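Local coordinates for protein nidogen-1 (Mus musculus, PDB 1GL4) that binds laminin, collagen IV and perlecan in basement membranes and probably has a role in cell-matrix interactions, the fragment here being its G2 part, at residues A[197-202]-A[229-234]; A[188-193]-A[249-254]; A[151-156]-A[166-171]; A[202-207]-A[224-229]. All coordinates share one frame; numbering follows the deposited sequence.

Contact 1 of 4, residues A[197-202]-A[229-234]; sequences SVITSS and QTITFQ
I199 packs against the ring of F233 on the inner face of a two-stranded ladder, and this is the tight end of the contact. CD1 of I199 lies 3.6 Å from CE2 of F233, coming in obliquely, while its CG1 sits level with the ring at the edge. Over one ring face lies the backbone O of S197, offset toward the rim. F233 gets there because its CG stands between the backbone N and the carbonyl carbon (chi1 51°), which swings the ring back under the first strand. With F233 cut back to an alanine, I199 CD1 is likely to lose its aromatic neighbour, with a gap opening beside F134 and I129. I231 adds its CB at 4.1 Å from CB of I199, and W114 of helix 107-115 covers both isoleucines. Further along the same face, S201 OG lies 2.8 Å from NE2 of Q229, whose OE1 is taken by R136. The outer face is looser and partly open to solvent, with few contacts: CG1 of V198 comes within 4.0 Å of CG2 of T230, and CG2 of T200 runs alongside OG1 of T230, 3.8 Å away. The backbones tie both faces together, with I199 N to I231 O at 2.9 Å and I231 N to I199 O at 2.7 Å. Paired in this way, 197-202 and 229-234 form the open end of an antiparallel beta hairpin in the wall of the nidogen G2 beta-barrel.

Contact 2 of 4, residues A[188-193]-A[249-254]; sequences YTELYH and QQLSVD
Y188, E190 and Y192 pair with V253, L251 and Q249 through six backbone hydrogen bonds between antiparallel strands at 156°, the straightest running from Y192 N to Q249 O (2.9 Å, 178°). These are neighbouring strands of the G2 beta-barrel wall, though 55 residues separate the segments in sequence. At one end V253 stands under the ring of Y188, its CB 3.8 Å from the ring centroid in a CH-pi contact, with CG2 reaching CE1 of Y188 and CG1 reaching CE2. The tyrosine's CG lies between its backbone N and carbonyl carbon (chi1 64°), which folds the ring over the valine; R205 makes a cation-pi contact with the same ring. In the middle L251 packs against both E190 and Y192: its CB is 3.8 Å from CE1 of Y192, and its CD2 touches both OE1 of E190 and OH of Y192. W114 stacks on the Y192 ring. On the other face, CD2 of L191 lies 3.8 Å from CB of Q250. E190 is buried, and both its oxygens have partners: OE2 forms a salt bridge with R205, while OE1 accepts the hydroxyl of Y192 at 2.7 Å, met from above the carboxylate plane.

Contact 3 of 4, residues A[151-156]-A[166-171]; sequences LKQQFS and ISTELE
I166 sends CG1 anti to its backbone N (chi1 -179°), and F155 turns CG anti to its carbonyl carbon (chi1 -61°), which lays the isoleucine over one face of the phenylalanine ring. CG1 of I166 is 4.0 Å from the ring centroid, a CH-pi contact offset toward the rim, and CD1 of I166 reaches CZ of F155 at 3.5 Å. F134 stacks on the same ring. On this inner face L151 and L170 also lie alongside each other, CD1 of L151 and CD2 of L170 3.7 Å apart. Between these pairs, the extended side chain of Q153 runs beside T168, its CG 3.3 Å from OG1 of T168. Shortening Q153 to an alanine would probably rob the T168 hydroxyl of the polar amide group beside it and open a gap next to I111. The strands are the arms of a beta hairpin in the G2 beta-barrel, bonded reciprocally at K152 with E169 and at Q154 with S167; Q154 N meets S167 O at 3.0 Å. K152 and E169 point to the solvent side, their charged atoms NZ and OE2 6.1 Å apart, not in contact. On that side OE1 of Q154 is bonded to T135. The side chain of I166 lies about 8 Å from that of H77, a residue involved in perlecan binding.

Contact 4 of 4, residues A[202-207]-A[224-229]; sequences SSTREY and IYQWRQ
CD2 of Y207 sits over the ring of Y225 where a long beta hairpin of the G2 barrel, strands 198-210 and 221-232, nears its turn. The backbone bonds come in two reciprocal pairs, S203 with W227 and R205 with Y225; the shortest, W227 N to S203 O, is 2.7 Å.

The aromatic contacts share the inner face. The two tyrosine rings form an oblique pair, with CD2 of Y207 above the centre of the Y225 ring and 3.7 Å from CE2 of Y225. Both tyrosines hold CG between the backbone N and the carbonyl carbon, and the two side chains cross at about a right angle, while the ring planes are 48° apart. The opposite face of Y225 is taken by NE1 of W227, 3.4 Å above the ring plane.

Apolar contacts on the solvent side are few: CG2 of T204 lies 3.5 Å from CG2 of I224.

Two arginines are held, one on each face. On the outer one R228 gives NH1 to OE1 of Q226 and forms a salt bridge with E139. On the inner one R205 bends at chi3, and its guanidinium runs nearly parallel to the W227 ring, 6° apart, with NH2 of R205 3.8 Å from CD1 of W227. Its NH1 bonds OG of S203 and makes a salt bridge with E190. Y225 OH is hydrogen-bonded to O of P104 and also to a water, which accepts from R205 NE at 3.1 Å and donates to Y225 OH at 2.8 Å.

How the contacts relate
Contacts 1 and 4 are successive lengths of one hairpin, sharing S202 and Q229: contact 1 holds its open end and contact 4 the part toward its turn. Contact 2 adds the next strand, since 182-195 neighbours 198-210, and it touches both, through T200 O and H193 N and through the E190-R205 salt bridge. Contact 3 is a separate hairpin that touches none of the others, its centre about 14 Å from that of contact 1 and 21 Å from that of contact 2. Contacts 2 and 3 are mostly buried; 1 and 4 are only partly so. Aliphatic-aromatic packing occurs in contacts 1, 2 and 3, contact 4 packs aromatic on aromatic, and the E190-R205 charge pair joins contacts 2 and 4.

Contact 1 of 4, residues A[197-202]-A[229-234]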
# COMPACT_ATOMS: atom_id res chain seq x y z
N SER A 197 -22.84 0.20 5.25
CA SER A 197 -21.87 1.15 4.71
C SER A 197 -20.79 1.60 5.69
O SER A 197 -20.22 2.68 5.52
CB SER A 197 -22.59 2.36 4.12
OG SER A 197 -23.52 1.93 3.13
N VAL A 198 -20.51 0.78 6.69
CA VAL A 198 -19.46 1.10 7.65
C VAL A 198 -18.61 -0.14 7.90
O VAL A 198 -19.13 -1.22 8.17
CB VAL A 198 -20.04 1.60 9.00
CG1 VAL A 198 -18.91 2.04 9.93
CG2 VAL A 198 -20.99 2.76 8.76
N ILE A 199 -17.29 0.01 7.78
CA ILE A 199 -16.37 -1.10 8.01
C ILE A 199 -15.41 -0.74 9.14
O ILE A 199 -14.76 0.31 9.12
CB ILE A 199 -15.58 -1.44 6.71
CG1 ILE A 199 -16.52 -2.07 5.68
CG2 ILE A 199 -14.42 -2.39 7.02
CD1 ILE A 199 -15.91 -2.26 4.29
N THR A 200 -15.35 -1.62 10.15
CA THR A 200 -14.50 -1.41 11.32
C THR A 200 -13.55 -2.58 11.57
O THR A 200 -13.80 -3.70 11.13
CB THR A 200 -15.35 -1.23 12.61
OG1 THR A 200 -16.22 -2.36 12.76
CG2 THR A 200 -16.18 0.04 12.55
N SER A 201 -12.46 -2.30 12.28
CA SER A 201 -11.48 -3.33 12.64
C SER A 201 -10.62 -2.86 13.81
O SER A 201 -10.32 -1.67 13.95
CB SER A 201 -10.56 -3.66 11.46
OG SER A 201 -9.60 -2.64 11.26
N SER A 202 -10.23 -3.81 14.65
CA SER A 202 -9.38 -3.51 15.79
C SER A 202 -8.39 -4.66 15.86
O SER A 202 -8.77 -5.82 15.72
CB SER A 202 -10.22 -3.44 17.07
OG SER A 202 -9.42 -3.02 18.17
N GLN A 229 -9.81 1.24 13.62
CA GLN A 229 -10.20 2.07 12.47
C GLN A 229 -11.65 1.94 12.01
O GLN A 229 -12.30 0.90 12.16
CB GLN A 229 -9.24 1.80 11.29
CG GLN A 229 -9.31 0.39 10.71
CD GLN A 229 -8.12 0.05 9.81
OE1 GLN A 229 -7.70 0.86 8.97
NE2 GLN A 229 -7.57 -1.15 9.98
N THR A 230 -12.17 3.04 11.47
CA THR A 230 -13.53 3.10 10.97
C THR A 230 -13.48 3.64 9.54
O THR A 230 -12.97 4.73 9.29
CB THR A 230 -14.40 4.00 11.84
OG1 THR A 230 -14.50 3.43 13.15
CG2 THR A 230 -15.81 4.15 11.25
N ILE A 231 -14.00 2.85 8.62
CA ILE A 231 -14.01 3.19 7.20
C ILE A 231 -15.44 3.45 6.72
O ILE A 231 -16.28 2.55 6.77
CB ILE A 231 -13.36 2.02 6.40
CG1 ILE A 231 -11.88 1.90 6.82
CG2 ILE A 231 -13.49 2.26 4.90
CD1 ILE A 231 -11.18 0.65 6.31
N THR A 232 -15.71 4.67 6.27
CA THR A 232 -17.04 5.06 5.81
C THR A 232 -17.10 5.38 4.32
O THR A 232 -16.17 5.95 3.76
CB THR A 232 -17.57 6.27 6.61
OG1 THR A 232 -16.62 7.33 6.55
CG2 THR A 232 -17.81 5.88 8.06
N PHE A 233 -18.21 5.03 3.69
CA PHE A 233 -18.37 5.25 2.25
C PHE A 233 -19.84 5.19 1.84
O PHE A 233 -20.71 4.93 2.68
CB PHE A 233 -17.58 4.17 1.50
CG PHE A 233 -17.88 2.77 1.96
CD1 PHE A 233 -18.86 2.00 1.33
CD2 PHE A 233 -17.20 2.22 3.05
CE1 PHE A 233 -19.15 0.71 1.77
CE2 PHE A 233 -17.49 0.92 3.50
CZ PHE A 233 -18.46 0.17 2.86
N GLN A 234 -20.12 5.42 0.56
CA GLN A 234 -21.48 5.39 0.04
C GLN A 234 -21.70 4.21 -0.90
O GLN A 234 -20.82 3.86 -1.68
CB GLN A 234 -21.80 6.68 -0.71
CG GLN A 234 -21.78 7.94 0.15
CD GLN A 234 -22.92 7.98 1.14
OE1 GLN A 234 -24.10 7.92 0.76
NE2 GLN A 234 -22.59 8.07 2.42

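Contact 2 of 4, residues A[188-193]-A[249-254]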
# COMPACT_ATOMS: atom_id res chain seq x y z
N TYR A 188 0.61 -11.23 9.63
CA TYR A 188 -0.55 -11.17 10.52
C TYR A 188 -1.86 -11.15 9.73
O TYR A 188 -1.87 -11.00 8.52
CB TYR A 188 -0.47 -9.90 11.39
CG TYR A 188 -0.54 -8.59 10.61
CD1 TYR A 188 -1.77 -7.99 10.32
CD2 TYR A 188 0.62 -7.97 10.16
CE1 TYR A 188 -1.83 -6.79 9.58
CE2 TYR A 188 0.57 -6.77 9.42
CZ TYR A 188 -0.66 -6.19 9.14
OH TYR A 188 -0.72 -4.99 8.45
N THR A 189 -2.97 -11.33 10.45
CA THR A 189 -4.30 -11.31 9.84
C THR A 189 -5.13 -10.27 10.59
O THR A 189 -4.88 -10.01 11.77
CB THR A 189 -5.01 -12.69 9.95
OG1 THR A 189 -5.18 -13.03 11.33
CG2 THR A 189 -4.19 -13.78 9.27
N GLU A 190 -6.10 -9.68 9.89
CA GLU A 190 -6.98 -8.67 10.48
C GLU A 190 -8.41 -8.94 10.04
O GLU A 190 -8.64 -9.34 8.90
CB GLU A 190 -6.65 -7.26 9.97
CG GLU A 190 -5.42 -6.60 10.53
CD GLU A 190 -5.35 -5.15 10.09
OE1 GLU A 190 -5.39 -4.91 8.86
OE2 GLU A 190 -5.27 -4.25 10.96
N LEU A 191 -9.36 -8.71 10.93
CA LEU A 191 -10.77 -8.92 10.60
C LEU A 191 -11.46 -7.58 10.35
O LEU A 191 -11.38 -6.66 11.17
CB LEU A 191 -11.48 -9.68 11.72
CG LEU A 191 -10.95 -11.10 11.97
CD1 LEU A 191 -11.76 -11.77 13.08
CD2 LEU A 191 -11.02 -11.92 10.69
N TYR A 192 -12.14 -7.49 9.21
CA TYR A 192 -12.86 -6.28 8.83
C TYR A 192 -14.36 -6.58 8.86
O TYR A 192 -14.85 -7.39 8.07
CB TYR A 192 -12.42 -5.82 7.43
CG TYR A 192 -11.03 -5.21 7.39
CD1 TYR A 192 -9.89 -5.99 7.58
CD2 TYR A 192 -10.87 -3.83 7.22
CE1 TYR A 192 -8.60 -5.40 7.62
CE2 TYR A 192 -9.60 -3.24 7.25
CZ TYR A 192 -8.47 -4.03 7.45
OH TYR A 192 -7.22 -3.44 7.51
N HIS A 193 -15.06 -5.92 9.77
CA HIS A 193 -16.51 -6.10 9.96
C HIS A 193 -17.33 -5.06 9.18
O HIS A 193 -17.09 -3.86 9.29
CB HIS A 193 -16.85 -6.00 11.45
CG HIS A 193 -16.06 -6.95 12.30
ND1 HIS A 193 -16.33 -8.31 12.35
CD2 HIS A 193 -14.98 -6.75 13.09
CE1 HIS A 193 -15.44 -8.90 13.13
NE2 HIS A 193 -14.61 -7.98 13.59
N GLN A 249 -14.85 -10.15 6.80
CA GLN A 249 -13.87 -10.60 5.82
C GLN A 249 -12.49 -10.59 6.48
O GLN A 249 -12.21 -9.76 7.34
CB GLN A 249 -13.87 -9.69 4.58
CG GLN A 249 -15.21 -9.67 3.83
CD GLN A 249 -15.18 -8.81 2.58
OE1 GLN A 249 -16.20 -8.60 1.92
NE2 GLN A 249 -14.00 -8.30 2.24
N GLN A 250 -11.62 -11.52 6.08
CA GLN A 250 -10.29 -11.59 6.68
C GLN A 250 -9.18 -11.14 5.74
O GLN A 250 -9.07 -11.63 4.62
CB GLN A 250 -10.01 -13.01 7.16
CG GLN A 250 -8.60 -13.23 7.67
CD GLN A 250 -8.36 -14.66 8.12
OE1 GLN A 250 -7.32 -15.25 7.83
NE2 GLN A 250 -9.31 -15.22 8.85
N LEU A 251 -8.37 -10.20 6.21
CA LEU A 251 -7.24 -9.71 5.43
C LEU A 251 -5.98 -10.42 5.93
O LEU A 251 -5.66 -10.36 7.13
CB LEU A 251 -7.07 -8.19 5.60
CG LEU A 251 -5.98 -7.53 4.74
CD1 LEU A 251 -6.49 -7.40 3.31
CD2 LEU A 251 -5.63 -6.14 5.29
N SER A 252 -5.28 -11.10 5.03
CA SER A 252 -4.05 -11.80 5.37
C SER A 252 -2.88 -10.96 4.84
O SER A 252 -2.80 -10.67 3.64
CB SER A 252 -4.04 -13.20 4.74
OG SER A 252 -5.10 -13.98 5.27
N VAL A 253 -1.98 -10.58 5.74
CA VAL A 253 -0.83 -9.73 5.39
C VAL A 253 0.51 -10.42 5.62
O VAL A 253 0.70 -11.10 6.63
CB VAL A 253 -0.85 -8.44 6.23
CG1 VAL A 253 0.29 -7.52 5.80
CG2 VAL A 253 -2.20 -7.73 6.08
N ASP A 254 1.44 -10.22 4.69
CA ASP A 254 2.77 -10.81 4.82
C ASP A 254 3.81 -10.02 4.02
O ASP A 254 3.49 -9.06 3.33
CB ASP A 254 2.76 -12.27 4.35
CG ASP A 254 2.89 -12.40 2.84
OD1 ASP A 254 2.02 -11.89 2.11
OD2 ASP A 254 3.88 -13.01 2.40

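Contact 3 of 4, residues A[151-156]-A[166-171]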
# COMPACT_ATOMS: atom_id res chain seq x y z
N LEU A 151 -5.14 9.34 13.07
CA LEU A 151 -4.96 9.45 11.63
C LEU A 151 -6.29 9.65 10.91
O LEU A 151 -7.29 9.01 11.26
CB LEU A 151 -4.28 8.18 11.10
CG LEU A 151 -4.21 7.95 9.59
CD1 LEU A 151 -3.11 6.95 9.29
CD2 LEU A 151 -5.54 7.44 9.04
N LYS A 152 -6.31 10.54 9.93
CA LYS A 152 -7.51 10.78 9.13
C LYS A 152 -7.09 10.82 7.67
O LYS A 152 -6.19 11.58 7.29
CB LYS A 152 -8.20 12.09 9.51
CG LYS A 152 -9.49 12.31 8.73
CD LYS A 152 -10.32 13.45 9.30
CE LYS A 152 -11.68 13.53 8.61
NZ LYS A 152 -12.56 14.59 9.20
N GLN A 153 -7.73 9.98 6.85
CA GLN A 153 -7.41 9.93 5.43
C GLN A 153 -8.68 9.99 4.58
O GLN A 153 -9.66 9.30 4.87
CB GLN A 153 -6.63 8.65 5.10
CG GLN A 153 -5.13 8.72 5.45
CD GLN A 153 -4.42 7.37 5.33
OE1 GLN A 153 -3.23 7.30 5.02
NE2 GLN A 153 -5.14 6.30 5.60
N GLN A 154 -8.65 10.83 3.55
CA GLN A 154 -9.78 10.98 2.65
C GLN A 154 -9.38 10.55 1.25
O GLN A 154 -8.37 11.01 0.72
CB GLN A 154 -10.26 12.43 2.64
CG GLN A 154 -11.43 12.69 1.69
CD GLN A 154 -12.68 11.92 2.06
OE1 GLN A 154 -13.09 11.90 3.22
NE2 GLN A 154 -13.30 11.29 1.07
N PHE A 155 -10.18 9.67 0.66
CA PHE A 155 -9.94 9.16 -0.69
C PHE A 155 -11.05 9.72 -1.58
O PHE A 155 -12.24 9.58 -1.28
CB PHE A 155 -9.97 7.63 -0.69
CG PHE A 155 -8.91 7.01 0.19
CD1 PHE A 155 -9.02 7.06 1.58
CD2 PHE A 155 -7.81 6.37 -0.37
CE1 PHE A 155 -8.05 6.48 2.40
CE2 PHE A 155 -6.83 5.78 0.43
CZ PHE A 155 -6.95 5.84 1.82
N SER A 156 -10.66 10.34 -2.69
CA SER A 156 -11.62 10.97 -3.59
C SER A 156 -11.74 10.42 -5.01
O SER A 156 -12.01 11.17 -5.94
CB SER A 156 -11.32 12.47 -3.66
OG SER A 156 -11.09 13.01 -2.37
N ILE A 166 -5.53 10.44 -2.36
CA ILE A 166 -5.47 10.20 -0.92
C ILE A 166 -4.84 11.37 -0.17
O ILE A 166 -3.71 11.77 -0.44
CB ILE A 166 -4.70 8.90 -0.60
CG1 ILE A 166 -4.67 8.65 0.92
CG2 ILE A 166 -3.27 8.99 -1.13
CD1 ILE A 166 -3.89 7.40 1.34
N SER A 167 -5.59 11.93 0.78
CA SER A 167 -5.13 13.04 1.62
C SER A 167 -4.91 12.49 3.03
O SER A 167 -5.81 11.85 3.59
CB SER A 167 -6.19 14.14 1.64
OG SER A 167 -5.82 15.20 2.50
N THR A 168 -3.74 12.74 3.62
CA THR A 168 -3.44 12.22 4.95
C THR A 168 -3.14 13.28 6.01
O THR A 168 -2.44 14.26 5.76
CB THR A 168 -2.23 11.25 4.89
OG1 THR A 168 -2.53 10.17 3.99
CG2 THR A 168 -1.93 10.66 6.28
N GLU A 169 -3.69 13.07 7.21
CA GLU A 169 -3.48 13.99 8.33
C GLU A 169 -3.14 13.15 9.58
O GLU A 169 -3.88 12.22 9.92
CB GLU A 169 -4.76 14.81 8.55
CG GLU A 169 -4.63 15.93 9.56
CD GLU A 169 -5.83 16.87 9.54
OE1 GLU A 169 -5.80 17.87 10.28
OE2 GLU A 169 -6.79 16.60 8.78
N LEU A 170 -2.03 13.47 10.24
CA LEU A 170 -1.59 12.74 11.44
C LEU A 170 -1.39 13.69 12.62
O LEU A 170 -0.78 14.75 12.46
CB LEU A 170 -0.26 12.03 11.18
CG LEU A 170 -0.16 11.13 9.95
CD1 LEU A 170 1.29 10.73 9.74
CD2 LEU A 170 -1.05 9.91 10.12
N GLU A 171 -1.89 13.31 13.79
CA GLU A 171 -1.74 14.14 14.98
C GLU A 171 -1.73 13.35 16.28
O GLU A 171 -2.60 12.52 16.52
CB GLU A 171 -2.85 15.20 15.02
CG GLU A 171 -2.81 16.08 16.26
CD GLU A 171 -3.83 17.21 16.20
OE1 GLU A 171 -5.01 16.93 15.92
OE2 GLU A 171 -3.44 18.37 16.45

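Contact 4 of 4, residues A[202-207]-A[224-229]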
# COMPACT_ATOMS: atom_id res chain seq x y z
N SER A 202 -10.23 -3.81 14.65
CA SER A 202 -9.38 -3.51 15.79
C SER A 202 -8.39 -4.66 15.86
O SER A 202 -8.77 -5.82 15.72
CB SER A 202 -10.22 -3.44 17.07
OG SER A 202 -9.42 -3.02 18.17
N SER A 203 -7.11 -4.33 16.07
CA SER A 203 -6.07 -5.34 16.11
C SER A 203 -4.92 -4.95 17.03
O SER A 203 -4.44 -3.82 17.00
CB SER A 203 -5.54 -5.58 14.69
OG SER A 203 -4.38 -6.40 14.68
N THR A 204 -4.49 -5.91 17.86
CA THR A 204 -3.38 -5.70 18.78
C THR A 204 -2.23 -6.55 18.26
O THR A 204 -2.36 -7.77 18.17
CB THR A 204 -3.76 -6.13 20.21
OG1 THR A 204 -4.89 -5.38 20.65
CG2 THR A 204 -2.59 -5.87 21.18
N ARG A 205 -1.12 -5.91 17.89
CA ARG A 205 0.04 -6.61 17.34
C ARG A 205 1.35 -6.17 17.97
O ARG A 205 1.41 -5.17 18.69
CB ARG A 205 0.13 -6.38 15.83
CG ARG A 205 -1.13 -6.68 15.04
CD ARG A 205 -0.83 -6.78 13.55
NE ARG A 205 -0.68 -5.48 12.88
CZ ARG A 205 -1.70 -4.71 12.49
NH1 ARG A 205 -2.95 -5.10 12.72
NH2 ARG A 205 -1.47 -3.58 11.84
N GLU A 206 2.42 -6.91 17.69
CA GLU A 206 3.73 -6.56 18.22
C GLU A 206 4.68 -6.27 17.06
O GLU A 206 4.45 -6.71 15.93
CB GLU A 206 4.28 -7.69 19.10
CG GLU A 206 4.75 -8.91 18.32
CD GLU A 206 5.49 -9.92 19.19
OE1 GLU A 206 6.13 -10.83 18.61
OE2 GLU A 206 5.44 -9.82 20.44
N TYR A 207 5.74 -5.52 17.35
CA TYR A 207 6.75 -5.20 16.36
C TYR A 207 8.10 -5.21 17.07
O TYR A 207 8.18 -5.01 18.29
CB TYR A 207 6.47 -3.83 15.72
CG TYR A 207 6.40 -2.67 16.69
CD1 TYR A 207 7.53 -1.90 16.95
CD2 TYR A 207 5.22 -2.34 17.34
CE1 TYR A 207 7.49 -0.83 17.85
CE2 TYR A 207 5.16 -1.28 18.25
CZ TYR A 207 6.30 -0.53 18.50
OH TYR A 207 6.26 0.49 19.42
N ILE A 224 4.27 -3.49 21.77
CA ILE A 224 2.92 -3.79 21.30
C ILE A 224 2.07 -2.54 21.08
O ILE A 224 2.18 -1.57 21.82
CB ILE A 224 2.16 -4.65 22.35
CG1 ILE A 224 3.00 -5.87 22.72
CG2 ILE A 224 0.79 -5.07 21.80
CD1 ILE A 224 2.53 -6.56 24.00
N TYR A 225 1.23 -2.57 20.05
CA TYR A 225 0.31 -1.46 19.81
C TYR A 225 -1.03 -1.96 19.30
O TYR A 225 -1.13 -3.07 18.77
CB TYR A 225 0.90 -0.38 18.87
CG TYR A 225 1.45 -0.78 17.50
CD1 TYR A 225 2.07 0.17 16.70
CD2 TYR A 225 1.36 -2.09 17.01
CE1 TYR A 225 2.60 -0.15 15.46
CE2 TYR A 225 1.89 -2.42 15.75
CZ TYR A 225 2.51 -1.44 14.99
OH TYR A 225 3.07 -1.73 13.76
N GLN A 226 -2.07 -1.16 19.52
CA GLN A 226 -3.41 -1.53 19.10
C GLN A 226 -3.93 -0.57 18.04
O GLN A 226 -3.97 0.64 18.26
CB GLN A 226 -4.38 -1.51 20.29
CG GLN A 226 -5.79 -1.95 19.91
CD GLN A 226 -6.79 -1.78 21.05
OE1 GLN A 226 -7.14 -0.66 21.43
NE2 GLN A 226 -7.26 -2.90 21.60
N TRP A 227 -4.33 -1.13 16.90
CA TRP A 227 -4.88 -0.34 15.81
C TRP A 227 -6.40 -0.42 15.80
O TRP A 227 -6.98 -1.50 15.91
CB TRP A 227 -4.33 -0.83 14.47
CG TRP A 227 -2.95 -0.34 14.21
CD1 TRP A 227 -1.78 -0.93 14.61
CD2 TRP A 227 -2.58 0.90 13.60
NE1 TRP A 227 -0.71 -0.13 14.29
CE2 TRP A 227 -1.18 1.00 13.67
CE3 TRP A 227 -3.31 1.93 13.00
CZ2 TRP A 227 -0.48 2.10 13.16
CZ3 TRP A 227 -2.62 3.03 12.50
CH2 TRP A 227 -1.22 3.11 12.58
N ARG A 228 -7.05 0.74 15.68
CA ARG A 228 -8.51 0.81 15.66
C ARG A 228 -8.91 1.71 14.48
O ARG A 228 -8.39 2.81 14.35
CB ARG A 228 -9.01 1.43 16.97
CG ARG A 228 -8.55 0.70 18.24
CD ARG A 228 -9.11 1.35 19.51
NE ARG A 228 -8.60 2.70 19.74
CZ ARG A 228 -7.38 2.97 20.21
NH1 ARG A 228 -6.54 1.99 20.52
NH2 ARG A 228 -7.00 4.23 20.37
N GLN A 229 -9.81 1.24 13.62
CA GLN A 229 -10.20 2.07 12.47
C GLN A 229 -11.65 1.94 12.01
O GLN A 229 -12.30 0.90 12.16
CB GLN A 229 -9.24 1.80 11.29
CG GLN A 229 -9.31 0.39 10.71
CD GLN A 229 -8.12 0.05 9.81
OE1 GLN A 229 -7.70 0.86 8.97
NE2 GLN A 229 -7.57 -1.15 9.98
O HOH W 1 1.90 -3.80 12.30